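Side-chain contact in phage tail sheath protein (Desulfitobacterium hafniense, PDB 3HXL), which probably forms the contractile sheath around the tail tube of a myovirus-like phage or prophage: residues V105-G110 with A173-G178. Sequence-based numbering, arbitrary orientation.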
loop_
_atom_site.group_PDB
_atom_site.type_symbol
_atom_site.label_atom_id
_atom_site.label_comp_id
_atom_site.label_asym_id
_atom_site.label_seq_id
_atom_site.Cartn_x
_atom_site.Cartn_y
_atom_site.Cartn_z
ATOM N N VAL A 105 -17.188 -28.804 12.194
ATOM C CA VAL A 105 -16.469 -28.159 11.101
ATOM C C VAL A 105 -16.447 -26.670 11.417
ATOM O O VAL A 105 -17.498 -26.045 11.569
ATOM C CB VAL A 105 -17.184 -28.360 9.750
ATOM C CG1 VAL A 105 -16.323 -27.806 8.621
ATOM C CG2 VAL A 105 -17.473 -29.833 9.533
ATOM N N THR A 106 -15.246 -26.116 11.514
ATOM C CA THR A 106 -15.067 -24.711 11.844
ATOM C C THR A 106 -14.262 -23.984 10.770
ATOM O O THR A 106 -13.252 -24.498 10.284
ATOM C CB THR A 106 -14.339 -24.583 13.197
ATOM O OG1 THR A 106 -14.998 -25.415 14.163
ATOM C CG2 THR A 106 -14.344 -23.143 13.680
ATOM N N ALA A 107 -14.724 -22.793 10.400
ATOM C CA ALA A 107 -14.054 -21.978 9.391
ATOM C C ALA A 107 -12.595 -21.749 9.777
ATOM O O ALA A 107 -12.262 -21.649 10.960
ATOM C CB ALA A 107 -14.771 -20.642 9.246
ATOM N N LYS A 108 -11.726 -21.665 8.773
ATOM C CA LYS A 108 -10.302 -21.449 9.011
ATOM C C LYS A 108 -10.060 -20.066 9.610
ATOM O O LYS A 108 -9.214 -19.899 10.488
ATOM C CB LYS A 108 -9.521 -21.586 7.700
ATOM C CG LYS A 108 -8.007 -21.512 7.859
ATOM C CD LYS A 108 -7.309 -21.749 6.529
ATOM C CE LYS A 108 -5.793 -21.721 6.667
ATOM N NZ LYS A 108 -5.138 -21.939 5.346
ATOM N N TRP A 109 -10.806 -19.079 9.122
ATOM C CA TRP A 109 -10.684 -17.704 9.600
ATOM C C TRP A 109 -12.051 -17.191 10.039
ATOM O O TRP A 109 -13.083 -17.657 9.559
ATOM C CB TRP A 109 -10.141 -16.782 8.491
ATOM C CG TRP A 109 -8.778 -17.156 7.966
ATOM C CD1 TRP A 109 -8.456 -17.492 6.678
ATOM C CD2 TRP A 109 -7.560 -17.245 8.719
ATOM N NE1 TRP A 109 -7.117 -17.789 6.585
ATOM C CE2 TRP A 109 -6.545 -17.649 7.822
ATOM C CE3 TRP A 109 -7.230 -17.031 10.065
ATOM C CZ2 TRP A 109 -5.219 -17.838 8.231
ATOM C CZ3 TRP A 109 -5.913 -17.219 10.470
ATOM C CH2 TRP A 109 -4.923 -17.622 9.555
ATOM N N GLY A 110 -12.055 -16.239 10.966
ATOM C CA GLY A 110 -13.309 -15.672 11.418
ATOM C C GLY A 110 -13.822 -14.720 10.352
ATOM O O GLY A 110 -13.044 -14.225 9.535
ATOM N N ALA A 173 -25.200 -29.094 5.650
ATOM C CA ALA A 173 -25.081 -28.493 6.970
ATOM C C ALA A 173 -24.220 -27.240 6.868
ATOM O O ALA A 173 -23.005 -27.294 7.039
ATOM C CB ALA A 173 -24.451 -29.484 7.940
ATOM N N PRO A 174 -24.846 -26.094 6.569
ATOM C CA PRO A 174 -24.137 -24.817 6.443
ATOM C C PRO A 174 -23.529 -24.374 7.766
ATOM O O PRO A 174 -24.131 -24.554 8.823
ATOM C CB PRO A 174 -25.233 -23.860 5.972
ATOM C CG PRO A 174 -26.174 -24.760 5.223
ATOM C CD PRO A 174 -26.248 -25.953 6.142
ATOM N N LEU A 175 -22.328 -23.810 7.716
ATOM C CA LEU A 175 -21.697 -23.330 8.936
ATOM C C LEU A 175 -22.384 -22.015 9.287
ATOM O O LEU A 175 -22.825 -21.292 8.398
ATOM C CB LEU A 175 -20.197 -23.102 8.721
ATOM C CG LEU A 175 -19.276 -24.327 8.700
ATOM C CD1 LEU A 175 -19.515 -25.167 7.455
ATOM C CD2 LEU A 175 -17.827 -23.853 8.744
ATOM N N ILE A 176 -22.498 -21.713 10.575
ATOM C CA ILE A 176 -23.147 -20.476 10.990
ATOM C C ILE A 176 -22.442 -19.801 12.156
ATOM O O ILE A 176 -21.456 -20.314 12.685
ATOM C CB ILE A 176 -24.627 -20.708 11.393
ATOM C CG1 ILE A 176 -24.708 -21.660 12.590
ATOM C CG2 ILE A 176 -25.412 -21.258 10.211
ATOM C CD1 ILE A 176 -24.364 -23.095 12.268
ATOM N N ASN A 177 -22.974 -18.644 12.546
ATOM C CA ASN A 177 -22.446 -17.843 13.642
ATOM C C ASN A 177 -21.193 -17.060 13.269
ATOM O O ASN A 177 -20.532 -16.488 14.133
ATOM C CB ASN A 177 -22.162 -18.714 14.870
ATOM C CG ASN A 177 -23.429 -19.142 15.579
ATOM O OD1 ASN A 177 -24.288 -18.315 15.882
ATOM N ND2 ASN A 177 -23.550 -20.435 15.855
ATOM N N GLY A 178 -20.866 -17.033 11.983
ATOM C CA GLY A 178 -19.696 -16.289 11.555
ATOM C C GLY A 178 -20.026 -14.813 11.439
ATOM O O GLY A 178 -21.171 -14.451 11.165
#
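Leu175 carries this contact alone from its side, laying one methyl against the backbone of Val105, Thr106 and Ala107. The touching atom is CD2. It lies 3.6 Å from Val105 O, and Leu175 CG follows at 3.8 Å from the same oxygen. On the next peptide, Ala107 N is 3.7 Å from Leu175 CD2. The methyl therefore rests against the strand backbone itself more closely than against the side chains of 105-110. No hydrogen bond joins the two segments, and the methyl makes van der Waals contact with the peptide atoms.

Two side chains add looser contacts to the same methyl. Val105 CG1 is 4.2 Å from Leu175 CD2, and Ala107 CB is 4.5 Å from it. CB of Thr106 is turned away from Leu175, and the residue meets the methyl through its carbonyl carbon. In Leu175, CG is anti to the carbonyl carbon and lies beside the backbone N (chi1 -77°), and the branch reaches across to the strand.

The backbone of the strand is held from its neighbours. Val105 is backbone hydrogen-bonded to Val98 and Thr106 to Ile160, so 105-107 is fixed between strands 97-100 and 159-162. Val98 and Val159 also touch Leu175, and Ile117 of the other sheet packs on it. Val105 in turn reaches Leu119 of that sheet. Three residues beyond Leu175, Gly178 N is hydrogen-bonded to Asn115 OD1.

Leu175 follows directly on strand 170-174, an outermost strand of the four-stranded sheet, while 103-107 is central in the three-stranded one. The contact thus joins the two sheets through buried aliphatic groups, as in the core of a beta-sandwich, here that of the beta-sandwich domain of the tail sheath protein.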